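PDB 4ONZ: putative glycoside hydrolase from Bacteroides ovatus, which is of unknown function but, as a putative glycoside hydrolase, belongs to a clan of carbohydrate-active proteins built on a five-bladed beta-propeller. Local coordinates for residues A[121-126]-A[177-182]; A[166-171]-A[219-224]; A[204-209]-A[245-250]. All blocks are in the same frame, centred on the assembly; numbering follows the deposited sequence.

Contact 1: residues A[121-126]-A[177-182]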
loop_
_atom_site.group_PDB
_atom_site.type_symbol
_atom_site.label_atom_id
_atom_site.label_comp_id
_atom_site.label_asym_id
_atom_site.label_seq_id
_atom_site.Cartn_x
_atom_site.Cartn_y
_atom_site.Cartn_z
ATOM N N ASP A 121 -5.553 4.225 2.685
ATOM C CA ASP A 121 -4.444 3.553 2.029
ATOM C C ASP A 121 -3.641 2.564 2.880
ATOM O O ASP A 121 -2.485 2.814 3.202
ATOM C CB ASP A 121 -3.494 4.620 1.489
ATOM C CG ASP A 121 -4.156 5.579 0.497
ATOM O OD1 ASP A 121 -5.335 5.419 0.168
ATOM O OD2 ASP A 121 -3.461 6.510 0.036
ATOM N N PRO A 122 -4.246 1.431 3.223
ATOM C CA PRO A 122 -3.545 0.447 4.018
ATOM C C PRO A 122 -2.536 -0.395 3.236
ATOM O O PRO A 122 -2.690 -0.624 2.033
ATOM C CB PRO A 122 -4.676 -0.467 4.496
ATOM C CG PRO A 122 -5.676 -0.403 3.394
ATOM C CD PRO A 122 -5.638 1.030 2.951
ATOM N N ARG A 123 -1.509 -0.842 3.938
ATOM C CA ARG A 123 -0.568 -1.827 3.430
ATOM C C ARG A 123 -0.432 -2.807 4.572
ATOM O O ARG A 123 -0.249 -2.395 5.719
ATOM C CB ARG A 123 0.765 -1.197 3.058
ATOM C CG ARG A 123 0.658 -0.339 1.809
ATOM C CD ARG A 123 1.775 0.671 1.703
ATOM N NE ARG A 123 1.664 1.434 0.457
ATOM C CZ ARG A 123 0.797 2.427 0.240
ATOM N NH1 ARG A 123 -0.050 2.827 1.180
ATOM N NH2 ARG A 123 0.792 3.051 -0.938
ATOM N N VAL A 124 -0.549 -4.091 4.272
ATOM C CA VAL A 124 -0.519 -5.121 5.301
ATOM C C VAL A 124 0.519 -6.215 5.066
ATOM O O VAL A 124 0.704 -6.692 3.951
ATOM C CB VAL A 124 -1.915 -5.767 5.443
ATOM C CG1 VAL A 124 -1.882 -6.962 6.403
ATOM C CG2 VAL A 124 -2.917 -4.727 5.912
ATOM N N ALA A 125 1.201 -6.587 6.140
ATOM C CA ALA A 125 2.147 -7.677 6.140
ATOM C C ALA A 125 1.927 -8.489 7.428
ATOM O O ALA A 125 1.334 -7.992 8.400
ATOM C CB ALA A 125 3.563 -7.164 6.049
HETATM N N MSE A 126 2.402 -9.729 7.426
HETATM C CA MSE A 126 2.194 -10.651 8.546
HETATM C C MSE A 126 3.479 -11.225 9.098
HETATM O O MSE A 126 4.337 -11.661 8.334
HETATM C CB MSE A 126 1.325 -11.771 7.963
HETATM C CG MSE A 126 0.776 -12.710 9.037
HETATM SE SE MSE A 126 0.362 -14.486 8.278
HETATM C CE MSE A 126 2.157 -15.164 7.869
ATOM N N CYS A 177 2.934 12.457 6.230
ATOM C CA CYS A 177 3.563 11.269 5.670
ATOM C C CYS A 177 2.551 10.151 5.463
ATOM O O CYS A 177 1.489 10.120 6.093
ATOM C CB CYS A 177 4.724 10.786 6.553
ATOM S SG CYS A 177 4.302 10.438 8.277
ATOM N N LYS A 178 2.895 9.243 4.560
ATOM C CA LYS A 178 2.024 8.134 4.199
ATOM C C LYS A 178 2.802 7.062 3.442
ATOM O O LYS A 178 3.972 7.266 3.106
ATOM C CB LYS A 178 0.883 8.633 3.312
ATOM C CG LYS A 178 1.337 9.345 2.051
ATOM C CD LYS A 178 0.188 9.796 1.163
ATOM C CE LYS A 178 -0.752 10.767 1.847
ATOM N NZ LYS A 178 -1.795 11.207 0.884
ATOM N N SER A 179 2.134 5.928 3.221
ATOM C CA SER A 179 2.629 4.824 2.398
ATOM C C SER A 179 3.841 4.082 2.957
ATOM O O SER A 179 4.989 4.350 2.567
ATOM C CB SER A 179 2.895 5.334 0.984
ATOM O OG SER A 179 1.787 6.111 0.520
ATOM N N GLY A 180 3.573 3.137 3.854
ATOM C CA GLY A 180 4.623 2.335 4.496
ATOM C C GLY A 180 4.702 0.911 3.971
ATOM O O GLY A 180 3.731 0.169 4.073
ATOM N N SER A 181 5.862 0.535 3.425
ATOM C CA SER A 181 6.082 -0.803 2.853
ATOM C C SER A 181 7.102 -1.637 3.637
ATOM O O SER A 181 8.326 -1.529 3.435
ATOM C CB SER A 181 6.536 -0.680 1.404
ATOM O OG SER A 181 5.558 -0.015 0.651
ATOM N N ILE A 182 6.588 -2.482 4.521
ATOM C CA ILE A 182 7.428 -3.328 5.359
ATOM C C ILE A 182 8.137 -4.372 4.492
ATOM O O ILE A 182 7.589 -4.802 3.479
ATOM C CB ILE A 182 6.596 -4.010 6.457
ATOM C CG1 ILE A 182 5.967 -2.952 7.362
ATOM C CG2 ILE A 182 7.468 -4.947 7.274
ATOM C CD1 ILE A 182 5.002 -3.509 8.380
HETATM O O HOH W 1 -0.719 5.038 3.967
HETATM O O HOH W 2 -0.849 5.411 -0.079
HETATM O O HOH W 3 0.808 2.653 4.295
#

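Contact 2: residues A[166-171]-A[219-224]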
loop_
_atom_site.group_PDB
_atom_site.type_symbol
_atom_site.label_atom_id
_atom_site.label_comp_id
_atom_site.label_asym_id
_atom_site.label_seq_id
_atom_site.Cartn_x
_atom_site.Cartn_y
_atom_site.Cartn_z
ATOM N N LYS A 166 6.941 8.354 18.681
ATOM C CA LYS A 166 7.979 8.287 19.722
ATOM C C LYS A 166 9.369 8.761 19.295
ATOM O O LYS A 166 10.014 9.552 19.983
ATOM C CB LYS A 166 8.062 6.829 20.183
ATOM C CG LYS A 166 8.925 6.514 21.399
ATOM C CD LYS A 166 9.147 5.005 21.472
ATOM C CE LYS A 166 10.058 4.568 22.613
ATOM N NZ LYS A 166 9.343 4.497 23.910
ATOM N N ALA A 167 9.824 8.272 18.154
ATOM C CA ALA A 167 11.195 8.527 17.690
ATOM C C ALA A 167 11.716 9.972 17.822
ATOM O O ALA A 167 11.052 10.945 17.448
ATOM C CB ALA A 167 11.356 8.041 16.258
ATOM N N TYR A 168 12.917 10.082 18.379
ATOM C CA TYR A 168 13.638 11.342 18.497
ATOM C C TYR A 168 12.828 12.464 19.144
ATOM O O TYR A 168 12.634 13.524 18.539
ATOM C CB TYR A 168 14.111 11.794 17.102
ATOM C CG TYR A 168 14.643 10.682 16.199
ATOM C CD1 TYR A 168 15.728 9.898 16.582
ATOM C CD2 TYR A 168 14.086 10.452 14.945
ATOM C CE1 TYR A 168 16.221 8.897 15.755
ATOM C CE2 TYR A 168 14.575 9.450 14.110
ATOM C CZ TYR A 168 15.643 8.685 14.516
ATOM O OH TYR A 168 16.125 7.699 13.694
ATOM N N ASN A 169 12.350 12.227 20.365
ATOM C CA ASN A 169 11.547 13.219 21.093
ATOM C C ASN A 169 10.299 13.664 20.323
ATOM O O ASN A 169 9.844 14.812 20.435
ATOM C CB ASN A 169 12.405 14.432 21.483
ATOM C CG ASN A 169 13.347 14.136 22.632
ATOM O OD1 ASN A 169 12.934 13.675 23.697
ATOM N ND2 ASN A 169 14.607 14.442 22.436
ATOM N N GLY A 170 9.732 12.734 19.555
ATOM C CA GLY A 170 8.546 13.019 18.769
ATOM C C GLY A 170 8.795 13.964 17.618
ATOM O O GLY A 170 7.863 14.593 17.128
ATOM N N ARG A 171 10.042 14.027 17.155
ATOM C CA ARG A 171 10.434 14.939 16.082
ATOM C C ARG A 171 9.468 14.918 14.896
ATOM O O ARG A 171 9.070 15.972 14.407
ATOM C CB ARG A 171 11.856 14.631 15.605
ATOM C CG ARG A 171 12.301 15.479 14.424
ATOM C CD ARG A 171 13.770 15.300 14.096
ATOM N NE ARG A 171 14.092 15.850 12.786
ATOM C CZ ARG A 171 15.266 15.707 12.173
ATOM N NH1 ARG A 171 16.260 15.049 12.761
ATOM N NH2 ARG A 171 15.443 16.226 10.962
ATOM N N ASP A 219 6.511 1.229 16.842
ATOM C CA ASP A 219 7.259 2.480 16.932
ATOM C C ASP A 219 8.374 2.435 15.885
ATOM O O ASP A 219 9.273 1.605 15.966
ATOM C CB ASP A 219 7.832 2.659 18.340
ATOM C CG ASP A 219 6.749 2.716 19.402
ATOM O OD1 ASP A 219 5.872 3.609 19.334
ATOM O OD2 ASP A 219 6.776 1.868 20.313
ATOM N N TRP A 220 8.297 3.325 14.900
ATOM C CA TRP A 220 9.251 3.354 13.804
ATOM C C TRP A 220 10.177 4.556 13.890
ATOM O O TRP A 220 9.758 5.659 14.281
ATOM C CB TRP A 220 8.509 3.340 12.461
ATOM C CG TRP A 220 7.809 2.041 12.192
ATOM C CD1 TRP A 220 6.558 1.694 12.588
ATOM C CD2 TRP A 220 8.342 0.903 11.503
ATOM N NE1 TRP A 220 6.263 0.424 12.162
ATOM C CE2 TRP A 220 7.346 -0.085 11.496
ATOM C CE3 TRP A 220 9.568 0.631 10.880
ATOM C CZ2 TRP A 220 7.531 -1.336 10.904
ATOM C CZ3 TRP A 220 9.752 -0.608 10.283
ATOM C CH2 TRP A 220 8.733 -1.573 10.288
ATOM N N TYR A 221 11.422 4.333 13.473
ATOM C CA TYR A 221 12.498 5.321 13.538
ATOM C C TYR A 221 12.992 5.662 12.136
ATOM O O TYR A 221 13.704 4.866 11.533
ATOM C CB TYR A 221 13.642 4.766 14.407
ATOM C CG TYR A 221 13.236 4.682 15.861
ATOM C CD1 TYR A 221 12.384 3.681 16.303
ATOM C CD2 TYR A 221 13.664 5.634 16.782
ATOM C CE1 TYR A 221 11.976 3.621 17.624
ATOM C CE2 TYR A 221 13.268 5.579 18.106
ATOM C CZ TYR A 221 12.429 4.565 18.523
ATOM O OH TYR A 221 12.015 4.496 19.835
ATOM N N PRO A 222 12.607 6.845 11.613
ATOM C CA PRO A 222 13.025 7.216 10.269
ATOM C C PRO A 222 14.545 7.272 10.168
ATOM O O PRO A 222 15.219 7.696 11.118
ATOM C CB PRO A 222 12.403 8.591 10.069
ATOM C CG PRO A 222 11.231 8.627 10.998
ATOM C CD PRO A 222 11.644 7.808 12.182
ATOM N N VAL A 223 15.085 6.834 9.041
ATOM C CA VAL A 223 16.529 6.816 8.868
ATOM C C VAL A 223 16.981 8.210 8.468
ATOM O O VAL A 223 16.449 8.799 7.520
ATOM C CB VAL A 223 16.987 5.759 7.847
ATOM C CG1 VAL A 223 18.510 5.772 7.697
ATOM C CG2 VAL A 223 16.522 4.378 8.290
ATOM N N LEU A 224 17.957 8.719 9.220
ATOM C CA LEU A 224 18.512 10.056 9.038
ATOM C C LEU A 224 19.905 9.996 8.423
ATOM O O LEU A 224 20.643 9.039 8.649
ATOM C CB LEU A 224 18.610 10.750 10.395
ATOM C CG LEU A 224 17.301 10.893 11.172
ATOM C CD1 LEU A 224 17.552 11.483 12.549
ATOM C CD2 LEU A 224 16.307 11.741 10.402
HETATM O O HOH W 4 5.820 5.783 17.573
HETATM O O HOH W 5 8.451 6.313 16.697
#

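Contact 3: residues A[204-209]-A[245-250]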
loop_
_atom_site.group_PDB
_atom_site.type_symbol
_atom_site.label_atom_id
_atom_site.label_comp_id
_atom_site.label_asym_id
_atom_site.label_seq_id
_atom_site.Cartn_x
_atom_site.Cartn_y
_atom_site.Cartn_z
ATOM N N TRP A 204 9.183 3.897 3.083
ATOM C CA TRP A 204 7.991 4.693 3.227
ATOM C C TRP A 204 8.137 6.017 2.478
ATOM O O TRP A 204 9.260 6.471 2.216
ATOM C CB TRP A 204 7.680 4.947 4.714
ATOM C CG TRP A 204 8.691 5.829 5.427
ATOM C CD1 TRP A 204 9.835 5.416 6.072
ATOM C CD2 TRP A 204 8.644 7.251 5.568
ATOM N NE1 TRP A 204 10.490 6.503 6.608
ATOM C CE2 TRP A 204 9.784 7.638 6.310
ATOM C CE3 TRP A 204 7.747 8.244 5.143
ATOM C CZ2 TRP A 204 10.061 8.964 6.615
ATOM C CZ3 TRP A 204 8.027 9.572 5.448
ATOM C CH2 TRP A 204 9.179 9.919 6.176
ATOM N N GLY A 205 7.007 6.608 2.122
ATOM C CA GLY A 205 6.973 7.933 1.521
ATOM C C GLY A 205 6.175 8.082 0.245
ATOM O O GLY A 205 5.850 7.097 -0.426
ATOM N N GLU A 206 5.860 9.341 -0.060
ATOM C CA GLU A 206 5.111 9.731 -1.246
ATOM C C GLU A 206 5.964 10.567 -2.219
ATOM O O GLU A 206 6.052 10.245 -3.404
ATOM C CB GLU A 206 3.881 10.525 -0.801
ATOM C CG GLU A 206 3.009 11.031 -1.932
ATOM C CD GLU A 206 1.847 11.881 -1.456
ATOM O OE1 GLU A 206 1.929 12.500 -0.375
ATOM O OE2 GLU A 206 0.854 11.961 -2.190
ATOM N N HIS A 207 6.586 11.637 -1.718
ATOM C CA HIS A 207 7.424 12.516 -2.540
ATOM C C HIS A 207 8.854 12.026 -2.732
ATOM O O HIS A 207 9.595 12.562 -3.555
ATOM C CB HIS A 207 7.453 13.928 -1.964
ATOM C CG HIS A 207 6.121 14.596 -1.972
ATOM N ND1 HIS A 207 5.700 15.408 -3.002
ATOM C CD2 HIS A 207 5.103 14.557 -1.081
ATOM C CE1 HIS A 207 4.481 15.849 -2.739
ATOM N NE2 HIS A 207 4.095 15.343 -1.581
ATOM N N ALA A 208 9.242 11.052 -1.928
ATOM C CA ALA A 208 10.536 10.410 -2.019
ATOM C C ALA A 208 10.373 9.080 -1.316
ATOM O O ALA A 208 9.409 8.886 -0.587
ATOM C CB ALA A 208 11.592 11.235 -1.323
ATOM N N ILE A 209 11.306 8.169 -1.534
ATOM C CA ILE A 209 11.297 6.907 -0.822
ATOM C C ILE A 209 12.320 7.035 0.302
ATOM O O ILE A 209 13.512 7.252 0.056
ATOM C CB ILE A 209 11.668 5.712 -1.712
ATOM C CG1 ILE A 209 10.704 5.579 -2.898
ATOM C CG2 ILE A 209 11.714 4.423 -0.885
ATOM C CD1 ILE A 209 9.281 5.217 -2.549
ATOM N N LEU A 245 5.983 12.173 -8.160
ATOM C CA LEU A 245 6.043 11.417 -6.920
ATOM C C LEU A 245 6.668 10.061 -7.150
ATOM O O LEU A 245 6.596 9.520 -8.256
ATOM C CB LEU A 245 4.637 11.152 -6.389
ATOM C CG LEU A 245 3.723 12.313 -6.033
ATOM C CD1 LEU A 245 2.362 11.772 -5.646
ATOM C CD2 LEU A 245 4.323 13.151 -4.908
ATOM N N THR A 246 7.247 9.523 -6.079
ATOM C CA THR A 246 7.807 8.160 -6.033
ATOM C C THR A 246 7.265 7.620 -4.731
ATOM O O THR A 246 7.873 7.807 -3.671
ATOM C CB THR A 246 9.352 8.117 -5.989
ATOM O OG1 THR A 246 9.825 8.937 -4.923
ATOM C CG2 THR A 246 9.963 8.593 -7.306
ATOM N N GLU A 247 6.120 6.953 -4.819
ATOM C CA GLU A 247 5.370 6.527 -3.649
ATOM C C GLU A 247 5.343 5.015 -3.431
ATOM O O GLU A 247 5.082 4.245 -4.353
ATOM C CB GLU A 247 3.944 7.083 -3.763
ATOM C CG GLU A 247 3.064 6.801 -2.551
ATOM C CD GLU A 247 1.790 7.621 -2.519
ATOM O OE1 GLU A 247 1.404 8.206 -3.553
ATOM O OE2 GLU A 247 1.165 7.680 -1.440
ATOM N N CYS A 248 5.572 4.593 -2.189
ATOM C CA CYS A 248 5.609 3.176 -1.879
ATOM C C CYS A 248 4.318 2.472 -2.271
ATOM O O CYS A 248 3.223 3.004 -2.106
ATOM C CB CYS A 248 5.928 2.927 -0.401
ATOM S SG CYS A 248 7.625 3.315 0.035
ATOM N N GLY A 249 4.480 1.269 -2.808
ATOM C CA GLY A 249 3.366 0.432 -3.210
ATOM C C GLY A 249 3.137 -0.591 -2.118
ATOM O O GLY A 249 3.055 -0.230 -0.944
ATOM N N PRO A 250 3.023 -1.877 -2.490
ATOM C CA PRO A 250 2.865 -2.944 -1.502
ATOM C C PRO A 250 4.152 -3.160 -0.710
ATOM O O PRO A 250 5.177 -2.524 -1.001
ATOM C CB PRO A 250 2.533 -4.187 -2.350
ATOM C CG PRO A 250 2.950 -3.856 -3.731
ATOM C CD PRO A 250 3.092 -2.380 -3.867
HETATM O O HOH W 6 -0.231 10.221 -3.611
#

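Contact 1: residues A[121-126]-A[177-182]
R123 reaches from strand 121-126 to 177-182. Its CB starts 3.4 Å from G180 O; two carbons on, R123 CD comes within 3.1 Å of that same oxygen and also passes S181 OG, which bonds P250 O, at 4.0 Å. The chain stays extended from CG to NE, then turns sharply at chi4 (77°), which lays the flat guanidinium beside S179. There S179 CB sits 3.6 Å above the plane, over its centre, with S179 OG over the same group. NE bonds G249 O and NH2 bonds C248 O. NH1 gives to two waters: one of them also accepts from G180 N, while the other donates to D121 OD2 and to S179 OG, whose further partner is E247. A third water joins D121 O to S179 N. Three waters thus link the two segments on this side, and D121 OD1 is turned to R68 in a salt bridge. At the far end A125 CB meets I182 CB at 4.4 Å. The two strands run nearly parallel, their axes 11° apart and 7.2 Å at closest approach. This pair close to the chain centre is consistent with inner strands of neighbouring blades in the five-bladed beta-propeller of this clan.

Contact 2: residues A[166-171]-A[219-224]
The Y168 ring is sandwiched: L224 CD1 lies over one face, 4.1 Å from the centroid, while A167 CB and Y221 CD2 lie over the opposite face, offset toward the rim. Y221 presents its edge to that face in a T-shaped pair with planes at 88° and centroids 5.9 Å apart. In the ring plane, at the edge, is P222 O, to which Y168 OH donates at 2.7 Å; with both faces packed, this bond helps fix the ring's position. Y221 in turn has a face occupied by A167 CB, a CH-pi contact of 3.8 Å to the centroid, and its hydroxyl meets K166, with Y221 OH 3.3 Å from K166 CD. K166 reaches it because its CG lies opposite the backbone N (chi1 -172°). A water accepts from A167 N and lies 2.8 Å from W220 O, which it may also bond. Beyond Y168, R171 lays NH1 3.8 Å from L224 CD1, and its NH2 bonds N228 O. Y168, N169 and G170 have positive phi, giving 166-171 a short left-handed turn. This turn packs against strand 221-222, which pairs antiparallel with 210-214 at the margin of the sheet; the W220 side chain packs on strands 200-204 and 210-214.

Contact 3: residues A[204-209]-A[245-250]
C248 N donates to G205 O at 3.1 Å, a bond aimed almost straight at the carbonyl (C=O...N angle 170°), and E247 CA adds a C-H...O contact to the same oxygen. One residue on, E206 O receives a weak bond from T246 N, bent to 134° at the hydrogen. These two backbone bonds lay the loop 204-209 along 245-248. Around them the side chains fit in turn. L245 CD2 sits over one face of the H207 ring, 3.5 Å from its centroid, a CH-pi contact, while L245 CB leans on E206 O. E206 and E247 run side by side with both chains extended and pointing the same way; E206 CG touches E247 OE1 at 3.6 Å, and the carboxylate planes differ by 44°. A water lies very close to both carboxylates, too close for the bridge to be more than doubtful. On the other flank I209 sends CD1 to T246 O (3.2 Å) and to C248 SG (3.6 Å). T246 OG1, buried against A208 CA, has no polar partner in the model.

A second shell sets these groups. G205, whose backbone angles call for glycine, also bonds S179 through its backbone, and E247 OE2 is held by S179 OG, next to an unidentified ligand; W204 stacks its ring on Y210. L245 and T246 pack against K266 and Y263 of strand 258-266. The loop thus joins strand 200-204 to 210-214 while lying along residues 245-248 of strand 245-255, which has 258-266 antiparallel beside it and 180-187 parallel; I209 reaches L261 and pairs its backbone with I233 and I234.

How the contacts relate
From the N terminus the chain lays down 121-126, then 166-171 and 177-182, and contact 1 is closed by the last of these. Contact 2 has already opened by then, and it closes at 219-224, so the two cross. Contact 3 opens at 204-209, inside contact 2, and closes beyond it at 245-250, so these cross as well, while contact 1 is complete before contact 3 begins. Contact 1 ties one four-stranded sheet to the large mixed sheet; contact 3 works within the latter, joining a loop to a strand parallel to 180-187. Contact 2 fastens the outer end, where W220 touches I182 and P222 touches W204.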